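Local coordinates for protein isomaltose glucohydrolase (Kribbella flavida, PDB 5Z3E) that hydrolyses the alpha-1,6-glucosidic bond of isomaltose from the non-reducing end, releasing beta-D-glucose and D-glucose, in the intracellular breakdown of a starch-derived cyclic tetrasaccharide, at residues V206-L209 with G210-G214; R242-V245 with S246-V250; G154-L157 with W158-T162. The protein carries 1 engineered substitution. All blocks are in the same frame, centred on the assembly; numbering follows the deposited sequence.

Contact 1: residues V206-L209 with G210-G214; sequences VSTL and GAIHG
T208 and I212 meet one turn apart on helix 206-220, and their closest contacts run through the threonine carbonyl rather than between side-chain tips. I212 N donates to T208 O over 3.0 Å, almost along the C=O axis, while I212 CG1 comes up to the same oxygen at 3.4 Å. The isoleucine torsion accounts for this second contact: CG1 stands anti to its own carbonyl carbon (chi1 -62°) and is tilted back over the preceding turn. The packing is tightest at G210, whose N donates to V206 O over 2.8 Å; a beta carbon modelled on G210 would come very near that oxygen, a close approach that the glycine, with no side chain, avoids. H213 N bonds to L209 O, and H213 CB rests 3.4 Å from L209 O; the imidazole turns away from this turn into buried surroundings, where ND1 hydrogen-bonds to F275 O and NE2 to R242 NH1. A211 N reaches S207 O from well above the carbonyl plane (50° out of it), an oxygen that also takes a weak bond from the W196 indole. The loosest approach is between side chains: T208 CG2 and I212 CD1 are 4.3 Å apart. No side of the contact faces solvent, since every touching residue is buried; L209 and I212 pack on I241 of helix 231-248, and A211 packs on helix 151-167. The T208 side chain lies about 5 Å from that of D195, the predicted proton acceptor, placing this turn beside the active site of an alpha/alpha barrel, the fold of glycoside hydrolase family 15.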
loop_
_atom_site.group_PDB
_atom_site.type_symbol
_atom_site.label_atom_id
_atom_site.label_comp_id
_atom_site.label_asym_id
_atom_site.label_seq_id
_atom_site.Cartn_x
_atom_site.Cartn_y
_atom_site.Cartn_z
ATOM N N VAL A 206 2.391 -9.198 -8.753
ATOM C CA VAL A 206 2.949 -8.044 -9.432
ATOM C C VAL A 206 2.849 -6.775 -8.582
ATOM O O VAL A 206 3.794 -5.975 -8.620
ATOM C CB VAL A 206 2.370 -7.934 -10.851
ATOM C CG1 VAL A 206 2.793 -6.653 -11.544
ATOM C CG2 VAL A 206 2.830 -9.136 -11.669
ATOM N N SER A 207 1.801 -6.589 -7.782
ATOM C CA SER A 207 1.764 -5.412 -6.933
ATOM C C SER A 207 2.686 -5.526 -5.710
ATOM O O SER A 207 3.003 -4.502 -5.098
ATOM C CB SER A 207 0.355 -5.042 -6.517
ATOM O OG SER A 207 -0.193 -6.056 -5.705
ATOM N N THR A 208 3.115 -6.731 -5.358
ATOM C CA THR A 208 4.156 -6.916 -4.341
ATOM C C THR A 208 5.533 -6.602 -4.921
ATOM O O THR A 208 6.287 -5.807 -4.364
ATOM C CB THR A 208 4.093 -8.319 -3.737
ATOM O OG1 THR A 208 2.829 -8.463 -3.108
ATOM C CG2 THR A 208 5.234 -8.542 -2.774
ATOM N N LEU A 209 5.831 -7.204 -6.068
ATOM C CA LEU A 209 7.043 -6.855 -6.806
ATOM C C LEU A 209 7.084 -5.366 -7.050
ATOM O O LEU A 209 8.145 -4.728 -6.939
ATOM C CB LEU A 209 7.090 -7.634 -8.115
ATOM C CG LEU A 209 7.326 -9.134 -7.962
ATOM C CD1 LEU A 209 6.998 -9.851 -9.269
ATOM C CD2 LEU A 209 8.750 -9.433 -7.527
ATOM N N GLY A 210 5.948 -4.763 -7.413
ATOM C CA GLY A 210 5.899 -3.347 -7.655
ATOM C C GLY A 210 6.222 -2.526 -6.420
ATOM O O GLY A 210 6.982 -1.549 -6.502
ATOM N N ALA A 211 5.652 -2.880 -5.274
ATOM C CA ALA A 211 5.938 -2.176 -4.034
ATOM C C ALA A 211 7.429 -2.211 -3.716
ATOM O O ALA A 211 8.021 -1.221 -3.294
ATOM C CB ALA A 211 5.142 -2.788 -2.903
ATOM N N ILE A 212 8.038 -3.397 -3.871
ATOM C CA ILE A 212 9.471 -3.530 -3.627
ATOM C C ILE A 212 10.249 -2.636 -4.583
ATOM O O ILE A 212 11.155 -1.915 -4.176
ATOM C CB ILE A 212 9.889 -5.010 -3.702
ATOM C CG1 ILE A 212 9.169 -5.826 -2.631
ATOM C CG2 ILE A 212 11.411 -5.117 -3.587
ATOM C CD1 ILE A 212 9.399 -7.318 -2.747
ATOM N N HIS A 213 9.911 -2.699 -5.866
ATOM C CA HIS A 213 10.526 -1.845 -6.862
ATOM C C HIS A 213 10.448 -0.388 -6.466
ATOM O O HIS A 213 11.434 0.347 -6.556
ATOM C CB HIS A 213 9.844 -2.081 -8.211
ATOM C CG HIS A 213 10.334 -1.199 -9.316
ATOM N ND1 HIS A 213 9.865 0.069 -9.552
ATOM C CD2 HIS A 213 11.275 -1.415 -10.263
ATOM C CE1 HIS A 213 10.509 0.566 -10.606
ATOM N NE2 HIS A 213 11.375 -0.307 -11.059
ATOM N N GLY A 214 9.257 0.072 -6.078
ATOM C CA GLY A 214 9.109 1.465 -5.723
ATOM C C GLY A 214 10.020 1.870 -4.581
ATOM O O GLY A 214 10.624 2.956 -4.605
#

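Contact 2: residues R242-V245 with S246-V250; sequences RSLV and SAEGV
V245 O receives the shortest hydrogen bond of the contact, from G249 N at 2.7 Å, and the bond is bent, with an N-H...O angle of 140°. The packing at this oxygen is close: a beta carbon modelled on G249 would point toward it and come very near, which is consistent with a glycine at this point of the chain. V250 CG2 comes to 3.6 Å from the same V245 O, but V250 N makes no hydrogen bond to it because the angle is poor. The two valines also meet through their methyl groups, though loosely, with V245 CG1 4.4 Å from V250 CG2. One residue earlier, E248 N bonds to L244 O, and the side chains of this pair slant across one another. Leucine CG is anti to the backbone N (chi1 -170°), which swings the branch along the helix until L244 CD1 lies 3.5 Å from E248 OE2. This is a carbon resting against a carboxylate oxygen, with no polar bond between them. On the exposed side, A247 N donates to S243 O at 3.0 Å, while S243 OG turns back to A239 O. The contact lies in the last turns of helix 231-248 and leads into strand 250-251. V245 and V250 both pack on L255 of strand 254-255; the backbone of E248 is hydrogen-bonded to G260 and that of G249 to V256. L244 rests on W189, R204 and L259, so the chain here is held between that small strand pair and the surrounding loops.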
loop_
_atom_site.group_PDB
_atom_site.type_symbol
_atom_site.label_atom_id
_atom_site.label_comp_id
_atom_site.label_asym_id
_atom_site.label_seq_id
_atom_site.Cartn_x
_atom_site.Cartn_y
_atom_site.Cartn_z
ATOM N N ARG A 242 11.854 -5.528 -12.853
ATOM C CA ARG A 242 11.211 -5.163 -14.106
ATOM C C ARG A 242 11.395 -6.238 -15.172
ATOM O O ARG A 242 10.470 -6.502 -15.944
ATOM C CB ARG A 242 11.679 -3.799 -14.604
ATOM C CG ARG A 242 11.337 -2.670 -13.660
ATOM C CD ARG A 242 11.573 -1.292 -14.263
ATOM N NE ARG A 242 12.951 -1.108 -14.702
ATOM C CZ ARG A 242 13.946 -0.574 -14.000
ATOM N NH1 ARG A 242 13.739 -0.087 -12.787
ATOM N NH2 ARG A 242 15.176 -0.553 -14.504
ATOM N N SER A 243 12.558 -6.879 -15.215
ATOM C CA SER A 243 12.768 -7.971 -16.150
ATOM C C SER A 243 11.780 -9.105 -15.913
ATOM O O SER A 243 11.244 -9.695 -16.853
ATOM C CB SER A 243 14.178 -8.538 -16.034
ATOM O OG SER A 243 15.164 -7.618 -16.434
ATOM N N LEU A 244 11.569 -9.457 -14.658
ATOM C CA LEU A 244 10.665 -10.531 -14.313
ATOM C C LEU A 244 9.224 -10.180 -14.709
ATOM O O LEU A 244 8.493 -11.014 -15.264
ATOM C CB LEU A 244 10.811 -10.804 -12.848
ATOM C CG LEU A 244 10.155 -11.997 -12.310
ATOM C CD1 LEU A 244 10.558 -13.277 -13.050
ATOM C CD2 LEU A 244 10.560 -12.154 -10.813
ATOM N N VAL A 245 8.807 -8.941 -14.426
ATOM C CA VAL A 245 7.483 -8.500 -14.817
ATOM C C VAL A 245 7.337 -8.466 -16.334
ATOM O O VAL A 245 6.305 -8.877 -16.872
ATOM C CB VAL A 245 7.145 -7.166 -14.143
ATOM C CG1 VAL A 245 5.832 -6.609 -14.649
ATOM C CG2 VAL A 245 7.101 -7.327 -12.623
ATOM N N SER A 246 8.357 -7.999 -17.057
ATOM C CA SER A 246 8.267 -8.026 -18.516
ATOM C C SER A 246 8.120 -9.444 -19.054
ATOM O O SER A 246 7.418 -9.675 -20.041
ATOM C CB SER A 246 9.495 -7.366 -19.124
ATOM O OG SER A 246 9.505 -5.963 -18.908
ATOM N N ALA A 247 8.807 -10.402 -18.440
ATOM C CA ALA A 247 8.792 -11.782 -18.921
ATOM C C ALA A 247 7.522 -12.530 -18.598
ATOM O O ALA A 247 7.119 -13.382 -19.381
ATOM C CB ALA A 247 9.983 -12.536 -18.368
ATOM N N GLU A 248 6.951 -12.268 -17.418
ATOM C CA GLU A 248 5.885 -13.120 -16.886
ATOM C C GLU A 248 4.693 -12.364 -16.334
ATOM O O GLU A 248 3.700 -12.997 -15.948
ATOM C CB GLU A 248 6.436 -14.038 -15.777
ATOM C CG GLU A 248 7.580 -14.911 -16.229
ATOM C CD GLU A 248 8.125 -15.762 -15.103
ATOM O OE1 GLU A 248 7.348 -16.295 -14.310
ATOM O OE2 GLU A 248 9.367 -15.940 -15.059
ATOM N N GLY A 249 4.768 -11.047 -16.270
ATOM C CA GLY A 249 3.760 -10.225 -15.633
ATOM C C GLY A 249 2.981 -9.295 -16.532
ATOM O O GLY A 249 2.276 -8.432 -16.013
ATOM N N VAL A 250 3.068 -9.501 -17.849
ATOM C CA VAL A 250 2.336 -8.708 -18.826
ATOM C C VAL A 250 1.695 -9.657 -19.813
ATOM O O VAL A 250 2.387 -10.499 -20.404
ATOM C CB VAL A 250 3.257 -7.717 -19.579
ATOM C CG1 VAL A 250 2.480 -6.943 -20.634
ATOM C CG2 VAL A 250 3.915 -6.758 -18.618
#

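Contact 3: residues G154-L157 with W158-T162; sequences GMWL and WSVVT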
loop_
_atom_site.group_PDB
_atom_site.type_symbol
_atom_site.label_atom_id
_atom_site.label_comp_id
_atom_site.label_asym_id
_atom_site.label_seq_id
_atom_site.Cartn_x
_atom_site.Cartn_y
_atom_site.Cartn_z
ATOM N N GLY A 154 8.809 -2.644 1.222
ATOM C CA GLY A 154 9.032 -1.802 0.055
ATOM C C GLY A 154 8.243 -0.509 0.129
ATOM O O GLY A 154 8.751 0.575 -0.186
ATOM N N MET A 155 6.977 -0.599 0.536
ATOM C CA MET A 155 6.163 0.593 0.684
ATOM C C MET A 155 6.769 1.544 1.687
ATOM O O MET A 155 6.752 2.762 1.481
ATOM C CB MET A 155 4.740 0.234 1.075
ATOM C CG MET A 155 4.066 -0.658 0.068
ATOM S SD MET A 155 2.303 -0.599 0.292
ATOM C CE MET A 155 1.754 -1.895 -0.808
ATOM N N TRP A 156 7.301 1.029 2.799
ATOM C CA TRP A 156 7.833 1.935 3.802
ATOM C C TRP A 156 9.014 2.721 3.244
ATOM O O TRP A 156 9.118 3.933 3.440
ATOM C CB TRP A 156 8.238 1.210 5.084
ATOM C CG TRP A 156 8.736 2.225 6.078
ATOM C CD1 TRP A 156 8.022 3.256 6.580
ATOM C CD2 TRP A 156 10.072 2.403 6.560
ATOM N NE1 TRP A 156 8.794 4.052 7.371
ATOM C CE2 TRP A 156 10.065 3.561 7.369
ATOM C CE3 TRP A 156 11.273 1.696 6.401
ATOM C CZ2 TRP A 156 11.207 4.003 8.048
ATOM C CZ3 TRP A 156 12.392 2.151 7.071
ATOM C CH2 TRP A 156 12.351 3.292 7.885
ATOM N N LEU A 157 9.926 2.044 2.531
ATOM C CA LEU A 157 11.045 2.749 1.923
ATOM C C LEU A 157 10.556 3.868 1.014
ATOM O O LEU A 157 11.062 4.998 1.054
ATOM C CB LEU A 157 11.907 1.778 1.135
ATOM C CG LEU A 157 12.711 0.783 1.973
ATOM C CD1 LEU A 157 13.499 -0.120 1.032
ATOM C CD2 LEU A 157 13.652 1.469 2.955
ATOM N N TRP A 158 9.592 3.565 0.143
ATOM C CA TRP A 158 9.013 4.597 -0.704
ATOM C C TRP A 158 8.461 5.746 0.123
ATOM O O TRP A 158 8.700 6.930 -0.160
ATOM C CB TRP A 158 7.924 3.979 -1.607
ATOM C CG TRP A 158 6.965 4.977 -2.172
ATOM C CD1 TRP A 158 7.175 5.862 -3.192
ATOM C CD2 TRP A 158 5.644 5.264 -1.666
ATOM N NE1 TRP A 158 6.063 6.658 -3.353
ATOM C CE2 TRP A 158 5.122 6.309 -2.434
ATOM C CE3 TRP A 158 4.849 4.702 -0.670
ATOM C CZ2 TRP A 158 3.824 6.825 -2.215
ATOM C CZ3 TRP A 158 3.577 5.188 -0.455
ATOM C CH2 TRP A 158 3.085 6.235 -1.235
ATOM N N SER A 159 7.699 5.424 1.157
ATOM C CA SER A 159 7.028 6.432 1.962
ATOM C C SER A 159 8.014 7.355 2.674
ATOM O O SER A 159 7.855 8.583 2.671
ATOM C CB SER A 159 6.095 5.745 2.950
ATOM O OG SER A 159 5.532 6.627 3.873
ATOM N N VAL A 160 9.009 6.783 3.331
ATOM C CA VAL A 160 9.916 7.606 4.131
ATOM C C VAL A 160 10.769 8.494 3.236
ATOM O O VAL A 160 10.989 9.665 3.550
ATOM C CB VAL A 160 10.736 6.738 5.129
ATOM C CG1 VAL A 160 11.774 5.854 4.463
ATOM C CG2 VAL A 160 11.380 7.627 6.175
ATOM N N VAL A 161 11.237 7.973 2.099
ATOM C CA VAL A 161 12.008 8.792 1.169
ATOM C C VAL A 161 11.150 9.924 0.639
ATOM O O VAL A 161 11.594 11.079 0.547
ATOM C CB VAL A 161 12.570 7.922 0.036
ATOM C CG1 VAL A 161 13.164 8.791 -1.074
ATOM C CG2 VAL A 161 13.631 6.971 0.565
ATOM N N THR A 162 9.920 9.619 0.257
ATOM C CA THR A 162 9.024 10.625 -0.324
ATOM C C THR A 162 8.729 11.721 0.687
ATOM O O THR A 162 8.725 12.920 0.356
ATOM C CB THR A 162 7.737 9.956 -0.830
ATOM O OG1 THR A 162 8.074 8.999 -1.825
ATOM C CG2 THR A 162 6.778 10.951 -1.446
#
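Helix 151-167 belongs to the alpha/alpha barrel of glycoside hydrolase family 15, and within it W156 and V160, one turn apart, form a CH-pi contact. V160 CG1 sits over one face of the indole, 4.1 Å from the centroid of the W156 six-membered ring and 13° off the ring normal. Two torsions bring the groups together. W156 CG is anti to the backbone N (chi1 -178°), which carries the indole along the helix toward the next turn, and V160 CG1 stands between its own N and carbonyl carbon, the crowded position. The valine stem joins in, with V160 CB 3.9 Å from W156 CE2, while backbone V160 N donates to W156 O. The polar edge of the indole is also used: W156 NE1 hydrogen-bonds to H97 ND1, and the ring rests on V100 and L104 of helix 90-105. With a leucine at W156, V160 CG1 is likely to lose the flat face beneath it and H97 ND1 would probably be left without its donor. W158 is approached differently. M155 O lies at the edge of its ring, near the plane, with W158 CE3 3.5 Å away, and this oxygen also accepts from S159 N at 2.8 Å. F79 and F275 meet the W158 ring from outside the two segments, F275 edge-to-face, while L157 faces helix 175-188. The carbonyl of W158 has a double grip from the following turn: T162 N at 3.0 Å and T162 OG1 at 2.7 Å reach W158 O from opposite faces of its plane.

How the contacts relate
Along the chain contact 3 comes first, on helix 151-167, followed by contact 1 on helix 206-220 and contact 2 at the end of helix 231-248, the next helix after 206-220. Contact 1 is the middle member, its centre 12 Å from the centre of each of the others, whereas the centres of contacts 2 and 3 are 23 Å apart and their nearest atoms about 13 Å. The evidence for direct joining is specific: A211 CB packs 3.8 Å from M155 CG, and H213 NE2 lies 2.9 Å from R242 NH1, a probable hydrogen bond. Contacts 1 and 3 are both buried, with contact 1 nearer the predicted proton acceptor D195; contact 2, farther from the chain's centre, is partly exposed.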